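MbGIPC protein (Monosiga brevicollis, PDB 6X1X) probably acts as a signalling adaptor of the GIPC family, its PDZ domain, the part described here, being a peptide-binding module for protein-protein interactions. Local coordinates at residues T5-K10 and V49-A54; N57-N62 and A70-E75. All coordinates share one frame; numbering follows the deposited sequence.

Interaction 1 (T5-K10 and V49-A54); sequences TEKTVK and VGDHIA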
ATOM      1  N   THR A   5       0.293 -13.794   0.250  1.00 22.06           N
ATOM      2  CA  THR A   5      -1.112 -13.629  -0.106  1.00 26.49           C
ATOM      3  C   THR A   5      -1.332 -12.273  -0.766  1.00 19.48           C
ATOM      4  O   THR A   5      -1.035 -11.232  -0.171  1.00 15.88           O
ATOM      5  CB  THR A   5      -1.980 -13.743   1.143  1.00 20.81           C
ATOM      6  OG1 THR A   5      -1.870 -15.067   1.677  1.00 28.30           O
ATOM      7  CG2 THR A   5      -3.436 -13.450   0.811  1.00 26.47           C
ATOM      8  N   GLU A   6      -1.888 -12.293  -1.974  1.00 18.33           N
ATOM      9  CA  GLU A   6      -2.093 -11.109  -2.795  1.00 18.82           C
ATOM     10  C   GLU A   6      -3.515 -10.588  -2.608  1.00 17.30           C
ATOM     11  O   GLU A   6      -4.470 -11.371  -2.562  1.00 24.44           O
ATOM     12  CB  GLU A   6      -1.855 -11.486  -4.256  1.00 23.46           C
ATOM     13  CG  GLU A   6      -1.754 -10.333  -5.209  1.00 27.92           C
ATOM     14  CD  GLU A   6      -1.177 -10.745  -6.549  1.00 36.39           C
ATOM     15  OE1 GLU A   6      -0.057 -11.303  -6.569  1.00 37.60           O
ATOM     16  OE2 GLU A   6      -1.846 -10.517  -7.579  1.00 45.64           O
ATOM     17  N   LYS A   7      -3.651  -9.264  -2.498  1.00 17.24           N
ATOM     18  CA  LYS A   7      -4.909  -8.614  -2.149  1.00 18.41           C
ATOM     19  C   LYS A   7      -5.125  -7.393  -3.029  1.00 15.27           C
ATOM     20  O   LYS A   7      -4.196  -6.611  -3.252  1.00 14.81           O
ATOM     21  CB  LYS A   7      -4.888  -8.113  -0.701  1.00 19.39           C
ATOM     22  CG  LYS A   7      -4.627  -9.181   0.332  1.00 26.96           C
ATOM     23  CD  LYS A   7      -4.632  -8.595   1.724  1.00 20.34           C
ATOM     24  CE  LYS A   7      -3.459  -7.654   1.957  1.00 16.60           C
ATOM     25  NZ  LYS A   7      -3.369  -7.365   3.403  1.00 12.73           N
ATOM     26  N   THR A   8      -6.362  -7.209  -3.484  1.00 18.16           N
ATOM     27  CA  THR A   8      -6.744  -6.035  -4.259  1.00 19.25           C
ATOM     28  C   THR A   8      -7.403  -5.020  -3.336  1.00 15.46           C
ATOM     29  O   THR A   8      -8.390  -5.331  -2.657  1.00 21.13           O
ATOM     30  CB  THR A   8      -7.701  -6.412  -5.386  1.00 19.60           C
ATOM     31  OG1 THR A   8      -7.022  -7.256  -6.320  1.00 26.91           O
ATOM     32  CG2 THR A   8      -8.187  -5.156  -6.103  1.00 20.22           C
ATOM     33  N   VAL A   9      -6.871  -3.807  -3.332  1.00 15.23           N
ATOM     34  CA  VAL A   9      -7.355  -2.716  -2.501  1.00 15.34           C
ATOM     35  C   VAL A   9      -7.898  -1.659  -3.456  1.00 16.08           C
ATOM     36  O   VAL A   9      -7.185  -1.219  -4.363  1.00 15.91           O
ATOM     37  CB  VAL A   9      -6.213  -2.156  -1.640  1.00 19.62           C
ATOM     38  CG1 VAL A   9      -6.665  -0.982  -0.850  1.00 29.45           C
ATOM     39  CG2 VAL A   9      -5.678  -3.237  -0.709  1.00 26.06           C
ATOM     40  N   LYS A  10      -9.164  -1.276  -3.293  1.00 15.62           N
ATOM     41  CA  LYS A  10      -9.777  -0.238  -4.116  1.00 12.27           C
ATOM     42  C   LYS A  10     -10.266   0.863  -3.195  1.00  9.64           C
ATOM     43  O   LYS A  10     -11.121   0.616  -2.339  1.00 12.35           O
ATOM     44  CB  LYS A  10     -10.932  -0.780  -4.957  1.00 14.20           C
ATOM     45  CG  LYS A  10     -11.454   0.225  -5.960  1.00 15.49           C
ATOM     46  CD  LYS A  10     -12.146  -0.455  -7.134  1.00 28.58           C
ATOM     47  CE  LYS A  10     -13.643  -0.204  -7.118  1.00 19.82           C
ATOM     48  NZ  LYS A  10     -14.300  -0.598  -8.404  1.00 17.67           N
ATOM     49  N   VAL A  49      -0.146  -2.914   8.082  1.00  7.63           N
ATOM     50  CA  VAL A  49       1.283  -2.687   8.238  1.00  7.87           C
ATOM     51  C   VAL A  49       2.021  -3.966   7.893  1.00  6.83           C
ATOM     52  O   VAL A  49       1.609  -5.068   8.276  1.00  7.60           O
ATOM     53  CB  VAL A  49       1.587  -2.233   9.678  1.00  7.66           C
ATOM     54  CG1 VAL A  49       3.079  -2.282   9.956  1.00 10.73           C
ATOM     55  CG2 VAL A  49       1.043  -0.834   9.921  1.00 11.28           C
ATOM     56  N   GLY A  50       3.104  -3.825   7.139  1.00  7.08           N
ATOM     57  CA  GLY A  50       3.900  -4.940   6.691  1.00  9.88           C
ATOM     58  C   GLY A  50       3.622  -5.370   5.266  1.00  9.67           C
ATOM     59  O   GLY A  50       4.474  -6.023   4.652  1.00 11.40           O
ATOM     60  N   ASP A  51       2.458  -5.022   4.721  1.00  8.00           N
ATOM     61  CA  ASP A  51       2.133  -5.422   3.361  1.00  6.95           C
ATOM     62  C   ASP A  51       3.085  -4.753   2.380  1.00  7.87           C
ATOM     63  O   ASP A  51       3.486  -3.596   2.559  1.00  9.19           O
ATOM     64  CB  ASP A  51       0.697  -5.017   3.017  1.00  8.11           C
ATOM     65  CG  ASP A  51      -0.347  -5.883   3.696  1.00  9.36           C
ATOM     66  OD1 ASP A  51       0.000  -6.935   4.259  1.00 10.08           O
ATOM     67  OD2 ASP A  51      -1.541  -5.506   3.648  1.00 11.07           O
ATOM     68  N   HIS A  52       3.452  -5.486   1.346  1.00  7.26           N
ATOM     69  CA  HIS A  52       4.224  -4.925   0.251  1.00  7.40           C
ATOM     70  C   HIS A  52       3.280  -4.400  -0.826  1.00  7.02           C
ATOM     71  O   HIS A  52       2.197  -4.951  -1.051  1.00  7.84           O
ATOM     72  CB  HIS A  52       5.183  -5.972  -0.320  1.00 13.15           C
ATOM     73  CG  HIS A  52       6.375  -6.231   0.553  1.00 16.87           C
ATOM     74  ND1 HIS A  52       6.348  -7.117   1.610  1.00 26.70           N
ATOM     75  CD2 HIS A  52       7.621  -5.699   0.541  1.00 17.87           C
ATOM     76  CE1 HIS A  52       7.530  -7.130   2.202  1.00 27.69           C
ATOM     77  NE2 HIS A  52       8.319  -6.275   1.575  1.00 21.19           N
ATOM     78  N   ILE A  53       3.690  -3.320  -1.484  1.00  6.68           N
ATOM     79  CA  ILE A  53       2.896  -2.712  -2.545  1.00  6.42           C
ATOM     80  C   ILE A  53       3.430  -3.235  -3.870  1.00  6.32           C
ATOM     81  O   ILE A  53       4.513  -2.843  -4.318  1.00  7.99           O
ATOM     82  CB  ILE A  53       2.926  -1.181  -2.470  1.00  6.89           C
ATOM     83  CG1 ILE A  53       2.352  -0.729  -1.129  1.00  7.58           C
ATOM     84  CG2 ILE A  53       2.128  -0.590  -3.633  1.00  8.90           C
ATOM     85  CD1 ILE A  53       2.506   0.757  -0.862  1.00 10.87           C
ATOM     86  N   ALA A  54       2.670  -4.114  -4.511  1.00  6.07           N
ATOM     87  CA  ALA A  54       3.124  -4.756  -5.737  1.00  6.49           C
ATOM     88  C   ALA A  54       2.759  -3.965  -6.983  1.00  5.81           C
ATOM     89  O   ALA A  54       3.542  -3.936  -7.942  1.00  6.47           O
ATOM     90  CB  ALA A  54       2.541  -6.167  -5.838  1.00  8.28           C
TER
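Lys7 and Asp51 make the close contact, a single salt bridge: Lys7 NZ lies 2.6 Å from Asp51 OD2, a short hydrogen bond. The ammonium meets OD2 on its syn side, 31° out of the carboxylate plane, and favours that oxygen clearly, since Asp51 OD1 stays 3.5 Å from Lys7 NZ. The two side chains cross at about a right angle. The lysine chain is extended at chi2 but bends at chi3 (-67°), which swings CE and NZ across to the carboxylate. Each charge has a further partner: Lys7 NZ also forms a salt bridge with Glu88, and Ala48 N donates to Asp51 OD2. Backbone bonds tie Lys7 to Cys86 of strand 81-87 and Asp51 to Ile32. An asparagine in place of Asp51 would probably deprive the Lys7 ammonium of one of its two carboxylate partners here, leaving Glu88 to balance it and weakening the tie between the segments. Shared between two carboxylates, the ammonium is likely to stay protonated and to offset the charge of the buried Asp51, joining an outer strand of the PDZ sheet to the loop that leads into strand 52-56.

Interaction 2 (N57-N62 and A70-E75); sequences NGTDLN and ARMLKE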
ATOM      1  N   ASN A  57      -2.742   0.790  -9.806  1.00  5.54           N
ATOM      2  CA  ASN A  57      -3.437   1.014 -11.074  1.00  6.51           C
ATOM      3  C   ASN A  57      -2.812   0.207 -12.212  1.00  6.79           C
ATOM      4  O   ASN A  57      -2.636   0.699 -13.332  1.00  8.27           O
ATOM      5  CB  ASN A  57      -3.514   2.503 -11.408  1.00  7.78           C
ATOM      6  CG  ASN A  57      -4.428   3.247 -10.473  1.00  6.50           C
ATOM      7  OD1 ASN A  57      -5.415   2.690  -9.999  1.00  7.87           O
ATOM      8  ND2 ASN A  57      -4.106   4.508 -10.195  1.00  9.30           N
ATOM      9  N   GLY A  58      -2.461  -1.042 -11.916  1.00  6.63           N
ATOM     10  CA  GLY A  58      -1.923  -1.950 -12.908  1.00  8.07           C
ATOM     11  C   GLY A  58      -0.445  -1.814 -13.201  1.00  7.15           C
ATOM     12  O   GLY A  58       0.094  -2.629 -13.962  1.00  7.85           O
ATOM     13  N   THR A  59       0.227  -0.808 -12.650  1.00  6.08           N
ATOM     14  CA  THR A  59       1.652  -0.615 -12.885  1.00  6.50           C
ATOM     15  C   THR A  59       2.465  -1.548 -12.001  1.00  5.30           C
ATOM     16  O   THR A  59       2.271  -1.575 -10.785  1.00  6.31           O
ATOM     17  CB  THR A  59       2.028   0.818 -12.532  1.00  6.75           C
ATOM     18  OG1 THR A  59       1.223   1.716 -13.293  1.00  7.97           O
ATOM     19  CG2 THR A  59       3.493   1.068 -12.839  1.00  8.38           C
ATOM     20  N   ASP A  60       3.396  -2.285 -12.602  1.00  6.52           N
ATOM     21  CA  ASP A  60       4.276  -3.182 -11.856  1.00  5.79           C
ATOM     22  C   ASP A  60       5.285  -2.358 -11.063  1.00  6.50           C
ATOM     23  O   ASP A  60       6.061  -1.591 -11.640  1.00  7.42           O
ATOM     24  CB  ASP A  60       4.998  -4.076 -12.866  1.00  7.70           C
ATOM     25  CG  ASP A  60       5.885  -5.129 -12.224  1.00  8.41           C
ATOM     26  OD1 ASP A  60       5.947  -5.222 -10.986  1.00  8.91           O
ATOM     27  OD2 ASP A  60       6.520  -5.891 -12.991  1.00  9.25           O
ATOM     28  N   LEU A  61       5.288  -2.509  -9.742  1.00  5.69           N
ATOM     29  CA  LEU A  61       6.187  -1.745  -8.887  1.00  5.60           C
ATOM     30  C   LEU A  61       7.308  -2.598  -8.308  1.00  6.62           C
ATOM     31  O   LEU A  61       7.979  -2.179  -7.357  1.00  6.16           O
ATOM     32  CB  LEU A  61       5.408  -0.994  -7.806  1.00  6.11           C
ATOM     33  CG  LEU A  61       4.410  -0.004  -8.410  1.00  7.06           C
ATOM     34  CD1 LEU A  61       3.499   0.558  -7.338  1.00  8.21           C
ATOM     35  CD2 LEU A  61       5.122   1.122  -9.129  1.00  8.19           C
ATOM     36  N   ASN A  62       7.536  -3.778  -8.879  1.00  7.23           N
ATOM     37  CA  ASN A  62       8.690  -4.575  -8.486  1.00  7.96           C
ATOM     38  C   ASN A  62       9.979  -3.795  -8.716  1.00  8.06           C
ATOM     39  O   ASN A  62      10.192  -3.219  -9.785  1.00  9.52           O
ATOM     40  CB  ASN A  62       8.701  -5.876  -9.283  1.00  9.62           C
ATOM     41  CG  ASN A  62       9.748  -6.854  -8.791  1.00 12.16           C
ATOM     42  OD1 ASN A  62      10.258  -6.736  -7.674  1.00 14.50           O
ATOM     43  ND2 ASN A  62      10.069  -7.832  -9.624  1.00 17.97           N
ATOM     44  N   ALA A  70       5.747   6.280  -3.626  1.00  5.59           N
ATOM     45  CA  ALA A  70       5.113   7.412  -2.965  1.00  6.10           C
ATOM     46  C   ALA A  70       4.687   8.459  -3.974  1.00  5.47           C
ATOM     47  O   ALA A  70       3.589   9.013  -3.874  1.00  5.72           O
ATOM     48  CB  ALA A  70       6.071   8.030  -1.951  1.00  7.99           C
ATOM     49  N   ARG A  71       5.557   8.762  -4.937  1.00  5.79           N
ATOM     50  CA  ARG A  71       5.203   9.715  -5.981  1.00  5.62           C
ATOM     51  C   ARG A  71       3.933   9.295  -6.709  1.00  4.97           C
ATOM     52  O   ARG A  71       3.055  10.126  -6.977  1.00  5.44           O
ATOM     53  CB  ARG A  71       6.358   9.821  -6.968  1.00  6.30           C
ATOM     54  CG  ARG A  71       6.020  10.595  -8.215  1.00  6.57           C
ATOM     55  CD  ARG A  71       7.213  10.648  -9.139  1.00  7.13           C
ATOM     56  NE  ARG A  71       6.846  11.120 -10.468  1.00  6.74           N
ATOM     57  CZ  ARG A  71       7.690  11.135 -11.494  1.00  6.28           C
ATOM     58  NH1 ARG A  71       8.935  10.698 -11.326  1.00  7.62           N
ATOM     59  NH2 ARG A  71       7.285  11.556 -12.689  1.00  6.67           N
ATOM     60  N   MET A  72       3.808   8.006  -7.019  1.00  5.37           N
ATOM     61  CA  MET A  72       2.639   7.533  -7.746  1.00  5.14           C
ATOM     62  C   MET A  72       1.362   7.721  -6.934  1.00  5.33           C
ATOM     63  O   MET A  72       0.324   8.114  -7.478  1.00  6.03           O
ATOM     64  CB  MET A  72       2.850   6.079  -8.147  1.00  5.88           C
ATOM     65  CG  MET A  72       1.779   5.550  -9.092  1.00  7.26           C
ATOM     66  SD  MET A  72       2.270   4.056  -9.964  1.00  7.53           S
ATOM     67  CE  MET A  72       3.458   4.750 -11.115  1.00  9.46           C
ATOM     68  N   LEU A  73       1.414   7.444  -5.629  1.00  4.43           N
ATOM     69  CA  LEU A  73       0.247   7.650  -4.775  1.00  4.91           C
ATOM     70  C   LEU A  73      -0.051   9.132  -4.595  1.00  4.34           C
ATOM     71  O   LEU A  73      -1.218   9.545  -4.590  1.00  4.98           O
ATOM     72  CB  LEU A  73       0.494   6.992  -3.420  1.00  5.27           C
ATOM     73  CG  LEU A  73       0.536   5.468  -3.452  1.00  5.22           C
ATOM     74  CD1 LEU A  73       1.031   4.931  -2.120  1.00  8.15           C
ATOM     75  CD2 LEU A  73      -0.830   4.900  -3.769  1.00  7.33           C
ATOM     76  N   LYS A  74       0.997   9.942  -4.440  1.00  4.49           N
ATOM     77  CA  LYS A  74       0.833  11.372  -4.225  1.00  5.16           C
ATOM     78  C   LYS A  74       0.183  12.039  -5.428  1.00  3.91           C
ATOM     79  O   LYS A  74      -0.637  12.950  -5.273  1.00  5.39           O
ATOM     80  CB  LYS A  74       2.214  11.973  -3.970  1.00  5.56           C
ATOM     81  CG  LYS A  74       2.240  13.467  -3.718  1.00  8.33           C
ATOM     82  CD  LYS A  74       3.663  13.956  -3.468  1.00  8.29           C
ATOM     83  CE  LYS A  74       4.276  13.295  -2.252  1.00 10.82           C
ATOM     84  NZ  LYS A  74       5.690  13.751  -2.052  1.00 11.83           N
ATOM     85  N   GLU A  75       0.543  11.595  -6.636  1.00  4.93           N
ATOM     86  CA  GLU A  75       0.056  12.231  -7.852  1.00  5.78           C
ATOM     87  C   GLU A  75      -1.413  11.958  -8.130  1.00  5.26           C
ATOM     88  O   GLU A  75      -2.039  12.726  -8.866  1.00  6.77           O
ATOM     89  CB  GLU A  75       0.913  11.823  -9.050  1.00  5.16           C
ATOM     90  CG  GLU A  75       2.263  12.507  -9.014  1.00  5.53           C
ATOM     91  CD  GLU A  75       3.261  12.016 -10.055  1.00  6.30           C
ATOM     92  OE1 GLU A  75       2.960  11.084 -10.844  1.00  5.64           O
ATOM     93  OE2 GLU A  75       4.376  12.574 -10.080  1.00  6.20           O
TER
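Met72 makes every cross-segment contact on the helix side, its thioether meeting Thr59 and Leu61 through carbon and sulfur alone. With CG anti to the backbone N (chi1 -171°) and chi2 extended, the side chain stands out from helix 66-75 toward strand 59-60, and a bend at chi3 (-73°) turns CE aside at the end. Met72 and Thr59 reach toward each other tip to tip: Met72 CE lies 4.1 Å from Thr59 CG2, and Met72 SD is equally near to Thr59 CB. Thr59 thus presents its methyl branch to the methionine, while its hydroxyl has a weak hydrogen bond to the carbonyl of Ile56. Leu61 comes in obliquely and brings CD2 to 4.2 Å from Met72 SD, a loose van der Waals approach. Leu61 is buried and also rests on Ile53 and Ile56; Met72 touches Ile56 as well, so Ile56 of strand 52-56 is packed against both. Each segment also has a polar bond of its own. Asp60 OD1 accepts from Asn62 N at 3.0 Å, approached from above the carboxylate plane, and closes an Asx turn as the chain leaves the strand. On the helix, Arg71 NE meets Glu75 OE2 at 2.9 Å, a salt bridge one turn apart that lies near the guanidinium plane. The arrangement is helix-on-sheet packing of the PDZ fold, in which the helix bordering the peptide groove, here 66-75, lies against the strands that precede it in the chain.

Both contacts reach the same antiparallel sheet of the PDZ domain but fasten different parts of it, with centres about 13 Å apart. Interaction 1 is ionic and ties outer strand 6-12 to the loop before strand 52-56, pairing a buried acid with a partly exposed lysine. Interaction 2 is apolar and sets helix 66-75 against strand 59-60, at the other outer position of the sheet, and the leucine just after it; this leucine is buried, the threonine and methionine partly exposed. Both are therefore partly buried, but the first relies on charge and the second on van der Waals packing. They meet at the end of the pairing of strands 52-56 and 59-60: Ala54 O probably accepts a hydrogen bond from Leu61 N.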